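Local coordinates for protein purine nucleoside phosphorylase (Anopheles gambiae, PDB 2P4S) that cleaves inosine, guanosine and their 2'-deoxy forms with phosphate in purine salvage, releasing the free purine base and a pentose 1-phosphate, at residues T106-K111 / D129-D134; G151-G156 / M164-R169. One frame throughout, in Å; residues are numbered along the deposited sequence.

Contact 1: residues T106-K111 / D129-D134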
# COMPACT_ATOMS: atom_id res chain seq x y z
N THR A 106 -1.41 -40.05 4.94
CA THR A 106 -1.78 -40.46 3.60
C THR A 106 -0.56 -41.15 2.98
O THR A 106 0.59 -40.77 3.26
CB THR A 106 -2.31 -39.26 2.68
OG1 THR A 106 -2.73 -39.77 1.40
CG2 THR A 106 -1.26 -38.14 2.47
N GLU A 107 -0.80 -42.14 2.14
CA GLU A 107 0.27 -42.73 1.35
C GLU A 107 0.55 -41.99 0.02
O GLU A 107 1.56 -42.24 -0.64
CB GLU A 107 -0.09 -44.18 1.04
CG GLU A 107 0.15 -45.10 2.25
CD GLU A 107 0.14 -46.56 1.83
OE1 GLU A 107 1.25 -47.13 1.61
OE2 GLU A 107 -0.98 -47.12 1.66
N LEU A 108 -0.37 -41.10 -0.35
CA LEU A 108 -0.29 -40.32 -1.59
C LEU A 108 0.93 -39.41 -1.56
O LEU A 108 1.22 -38.80 -0.52
CB LEU A 108 -1.55 -39.53 -1.78
CG LEU A 108 -2.60 -40.08 -2.75
CD1 LEU A 108 -3.93 -40.60 -2.02
CD2 LEU A 108 -2.93 -38.94 -3.72
N ARG A 109 1.67 -39.37 -2.66
CA ARG A 109 2.82 -38.50 -2.81
C ARG A 109 2.62 -37.63 -4.09
O ARG A 109 3.17 -37.95 -5.15
CB ARG A 109 4.16 -39.30 -2.82
CG ARG A 109 4.57 -39.98 -1.48
CD ARG A 109 4.64 -38.99 -0.29
NE ARG A 109 4.88 -39.61 1.03
CZ ARG A 109 3.94 -40.05 1.88
NH1 ARG A 109 2.64 -39.98 1.59
NH2 ARG A 109 4.29 -40.55 3.04
N PRO A 110 1.78 -36.56 -3.99
CA PRO A 110 1.45 -35.74 -5.17
C PRO A 110 2.58 -34.81 -5.53
O PRO A 110 3.35 -34.42 -4.66
CB PRO A 110 0.27 -34.93 -4.71
CG PRO A 110 0.40 -34.81 -3.23
CD PRO A 110 1.07 -36.07 -2.78
N LYS A 111 2.68 -34.49 -6.82
CA LYS A 111 3.69 -33.57 -7.36
C LYS A 111 3.08 -32.22 -7.69
O LYS A 111 3.80 -31.26 -8.00
CB LYS A 111 4.34 -34.16 -8.63
CG LYS A 111 5.04 -35.51 -8.37
CD LYS A 111 6.22 -35.38 -7.41
CE LYS A 111 6.62 -36.76 -6.92
NZ LYS A 111 7.22 -37.61 -8.01
N ASP A 129 -10.13 -42.00 -4.68
CA ASP A 129 -9.27 -42.57 -3.64
C ASP A 129 -8.73 -41.50 -2.70
O ASP A 129 -7.49 -41.40 -2.51
CB ASP A 129 -8.06 -43.20 -4.29
CG ASP A 129 -8.22 -44.65 -4.55
OD1 ASP A 129 -7.71 -45.43 -3.69
OD2 ASP A 129 -8.82 -45.00 -5.61
N VAL A 130 -9.63 -40.70 -2.13
CA VAL A 130 -9.21 -39.52 -1.36
C VAL A 130 -8.84 -39.78 0.12
O VAL A 130 -9.46 -40.61 0.78
CB VAL A 130 -10.24 -38.33 -1.48
CG1 VAL A 130 -10.67 -38.16 -2.91
CG2 VAL A 130 -11.46 -38.57 -0.62
N ASP A 131 -7.79 -39.09 0.59
CA ASP A 131 -7.58 -38.80 2.00
C ASP A 131 -7.90 -37.32 2.22
O ASP A 131 -7.30 -36.44 1.62
CB ASP A 131 -6.15 -39.16 2.45
CG ASP A 131 -5.81 -40.64 2.19
OD1 ASP A 131 -6.53 -41.52 2.70
OD2 ASP A 131 -4.81 -40.94 1.49
N SER A 132 -8.90 -37.06 3.05
CA SER A 132 -9.41 -35.72 3.25
C SER A 132 -9.13 -35.24 4.69
O SER A 132 -9.26 -36.02 5.65
CB SER A 132 -10.88 -35.72 2.96
OG SER A 132 -11.38 -34.40 3.10
N PHE A 133 -8.70 -33.99 4.83
CA PHE A 133 -8.41 -33.42 6.15
C PHE A 133 -9.10 -32.08 6.35
O PHE A 133 -8.71 -31.10 5.72
CB PHE A 133 -6.91 -33.17 6.36
CG PHE A 133 -6.06 -34.38 6.21
CD1 PHE A 133 -5.65 -35.10 7.34
CD2 PHE A 133 -5.63 -34.80 4.94
CE1 PHE A 133 -4.84 -36.23 7.21
CE2 PHE A 133 -4.83 -35.93 4.79
CZ PHE A 133 -4.43 -36.65 5.92
N ASP A 134 -10.10 -32.02 7.24
CA ASP A 134 -10.66 -30.73 7.62
C ASP A 134 -9.55 -29.85 8.12
O ASP A 134 -8.67 -30.33 8.84
CB ASP A 134 -11.76 -30.90 8.68
CG ASP A 134 -13.05 -31.43 8.09
OD1 ASP A 134 -13.03 -31.76 6.88
OD2 ASP A 134 -14.07 -31.53 8.82
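The carboxylate of D131 meets T106 through one oxygen, OD2, while the other flat group nearby, the guanidinium of R109, holds the T106 carbonyl group at its edge and in its own plane. Between the two lies an ST turn: OG1 of T106 accepts a hydrogen bond from the amide N of L108, 3.2 Å away. This turn follows helix 92-105 and faces strand 130-134, an outer part of the mixed sheet of the phosphorylase fold. With OG1 anti to its own N (chi1 -177°), the threonine hydroxyl takes that amide and is placed to donate to D131 OD2. The modelled separation of T106 OG1 and D131 OD2, 2.4 Å, is very short, so the details of this bond are doubtful. Threonine probably suits the place because one hydroxyl can both give and accept, while its side chain also packs on F155. R109 folds back so that NH1 reaches two carbonyls of the turn, at 2.8 Å from T106 O and 2.8 Å from L108 O. The first bond is nearly straight (171° at the hydrogen), although NH1 stands above the carbonyl plane of each acceptor. A second arm, NH2, bonds L103 O near the end of the helix, so an arginine ties helix and turn together. L108 adds an apolar flank: its side chain rests on P162, and its CD1 lies 3.6 Å from D131 OD2 and 3.7 Å from D129 O.

Contact 2: residues G151-G156 / M164-R169. With PO4 (phosphate ion), chain D.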
# COMPACT_ATOMS: atom_id res chain seq x y z
N GLY A 151 -13.06 -25.81 3.25
CA GLY A 151 -12.03 -25.91 4.28
C GLY A 151 -11.50 -27.31 4.52
O GLY A 151 -11.45 -27.78 5.67
N ARG A 152 -11.11 -28.01 3.44
CA ARG A 152 -10.48 -29.36 3.54
C ARG A 152 -9.27 -29.48 2.62
O ARG A 152 -9.30 -28.97 1.51
CB ARG A 152 -11.45 -30.46 3.12
CG ARG A 152 -12.63 -30.61 3.99
CD ARG A 152 -13.59 -31.63 3.39
NE ARG A 152 -14.83 -31.65 4.17
CZ ARG A 152 -16.03 -31.88 3.66
NH1 ARG A 152 -16.19 -32.13 2.35
NH2 ARG A 152 -17.10 -31.86 4.46
N LEU A 153 -8.22 -30.15 3.10
CA LEU A 153 -7.11 -30.57 2.30
C LEU A 153 -7.39 -32.00 1.77
O LEU A 153 -7.62 -32.94 2.56
CB LEU A 153 -5.84 -30.50 3.14
CG LEU A 153 -4.50 -30.56 2.43
CD1 LEU A 153 -4.45 -29.53 1.27
CD2 LEU A 153 -3.40 -30.30 3.42
N VAL A 154 -7.46 -32.15 0.44
CA VAL A 154 -7.87 -33.40 -0.17
C VAL A 154 -6.69 -33.97 -0.98
O VAL A 154 -6.18 -33.32 -1.90
CB VAL A 154 -9.14 -33.25 -1.05
CG1 VAL A 154 -9.72 -34.57 -1.38
CG2 VAL A 154 -10.20 -32.49 -0.32
N PHE A 155 -6.22 -35.16 -0.60
CA PHE A 155 -5.16 -35.84 -1.35
C PHE A 155 -5.91 -36.87 -2.15
O PHE A 155 -6.64 -37.63 -1.58
CB PHE A 155 -4.17 -36.53 -0.42
CG PHE A 155 -3.27 -35.59 0.34
CD1 PHE A 155 -1.94 -35.42 -0.05
CD2 PHE A 155 -3.73 -34.91 1.48
CE1 PHE A 155 -1.06 -34.54 0.66
CE2 PHE A 155 -2.89 -34.06 2.19
CZ PHE A 155 -1.52 -33.89 1.78
N GLY A 156 -5.78 -36.88 -3.47
CA GLY A 156 -6.57 -37.81 -4.30
C GLY A 156 -6.01 -37.86 -5.71
O GLY A 156 -5.04 -37.17 -6.02
N MET A 164 -2.77 -32.77 -4.52
CA MET A 164 -3.06 -32.26 -3.19
C MET A 164 -3.90 -31.00 -3.43
O MET A 164 -3.44 -30.04 -4.05
CB MET A 164 -1.76 -31.85 -2.55
CG MET A 164 -1.85 -31.59 -1.10
SD MET A 164 -0.24 -31.04 -0.58
CE MET A 164 0.82 -31.96 -1.57
N CYS A 165 -5.12 -30.98 -2.93
CA CYS A 165 -6.06 -29.98 -3.29
C CYS A 165 -6.62 -29.19 -2.07
O CYS A 165 -7.19 -29.78 -1.12
CB CYS A 165 -7.13 -30.70 -4.09
SG CYS A 165 -8.29 -29.60 -4.73
N MET A 166 -6.35 -27.88 -2.04
CA MET A 166 -6.99 -26.98 -1.08
C MET A 166 -8.39 -26.65 -1.51
O MET A 166 -8.61 -25.83 -2.40
CB MET A 166 -6.21 -25.69 -0.90
CG MET A 166 -5.09 -25.81 0.10
SD MET A 166 -4.18 -24.25 0.19
CE MET A 166 -5.23 -23.20 1.22
N GLN A 167 -9.34 -27.32 -0.89
CA GLN A 167 -10.73 -27.04 -1.15
C GLN A 167 -11.18 -25.89 -0.26
O GLN A 167 -11.64 -26.09 0.89
CB GLN A 167 -11.58 -28.27 -0.91
CG GLN A 167 -13.00 -28.09 -1.42
CD GLN A 167 -13.87 -29.30 -1.11
OE1 GLN A 167 -13.53 -30.10 -0.23
NE2 GLN A 167 -14.98 -29.44 -1.82
N GLY A 168 -11.08 -24.67 -0.81
CA GLY A 168 -11.22 -23.45 -0.02
C GLY A 168 -9.87 -22.88 0.34
O GLY A 168 -8.91 -23.62 0.56
N ARG A 169 -9.78 -21.55 0.43
CA ARG A 169 -8.52 -20.90 0.80
C ARG A 169 -8.72 -19.82 1.88
O ARG A 169 -9.83 -19.69 2.43
CB ARG A 169 -7.80 -20.33 -0.45
CG ARG A 169 -8.55 -19.19 -1.15
CD ARG A 169 -7.65 -18.04 -1.66
NE ARG A 169 -6.72 -18.42 -2.72
CZ ARG A 169 -7.09 -18.75 -3.96
NH1 ARG A 169 -8.38 -18.72 -4.31
NH2 ARG A 169 -6.16 -19.09 -4.85
P PO4 D . -11.05 -16.20 -4.37
O1 PO4 D . -11.52 -16.98 -5.56
O2 PO4 D . -10.59 -17.19 -3.30
O3 PO4 D . -9.91 -15.30 -4.66
O4 PO4 D . -12.21 -15.36 -3.90
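Q167 O is gripped by two amides at once, G151 N at 2.8 Å and R152 N at 3.2 Å. Two residues facing one make a G1 beta bulge, and the positive phi of G151 (90°), where a side chain would press on the preceding carbonyl, explains the glycine. R152 O then takes Q167 N at 2.9 Å. Further along, V154 and C165 satisfy each other both ways, V154 N giving to C165 O at 2.9 Å and C165 N to V154 O at 2.8 Å. These bonds belong to the antiparallel hairpin of strands 152-158 and 161-167; L153 and F155 turn their backbone groups to strand 130-134, on the other edge of strand 152-158. On the face bearing F155 and M164, the methionine, its CG anti to the backbone N (chi1 -167°), lays that carbon over the phenyl ring, 3.5 Å from F155 CE1, a CH-pi contact; its SD lies obliquely to the ring in a Met-aromatic contact. On the other face, with V154 and C165, the R152 and Q167 side chains run side by side, R152 NE in a salt bridge with D134 and Q167 NE2 in a weak hydrogen bond to G121 O. Past G168, each guanidinium nitrogen of R169 has a partner: NE forms a salt bridge with E309, NH2 a hydrogen bond to T199 O, and NH1 donates to phosphate O2 at 2.9 Å. The ion, in the experimentally established phosphate site, is also hydrogen-bonded to S118 N, A201 N and S305 OG.

In the fold
Contact 2 is buried, its centre about 12 Å from the chain centre, whereas contact 1 lies nearer the surface, its centre about 19 Å from the chain centre. The two meet through neighbouring strands: F133 N is 2.7 Å from L153 O, and D131 O is 2.8 Å from F155 N, both probable hydrogen bonds. P110 also packs its CG against M164 CE. Their chemistry follows their place. Contact 1, joining a post-helix turn to an outer strand, depends on a polar side-chain pair with an apolar flank; contact 2, inside the sheet, combines backbone pairing with apolar packing, and its far end carries an arginine into the phosphate site, from which contact 1 is remote.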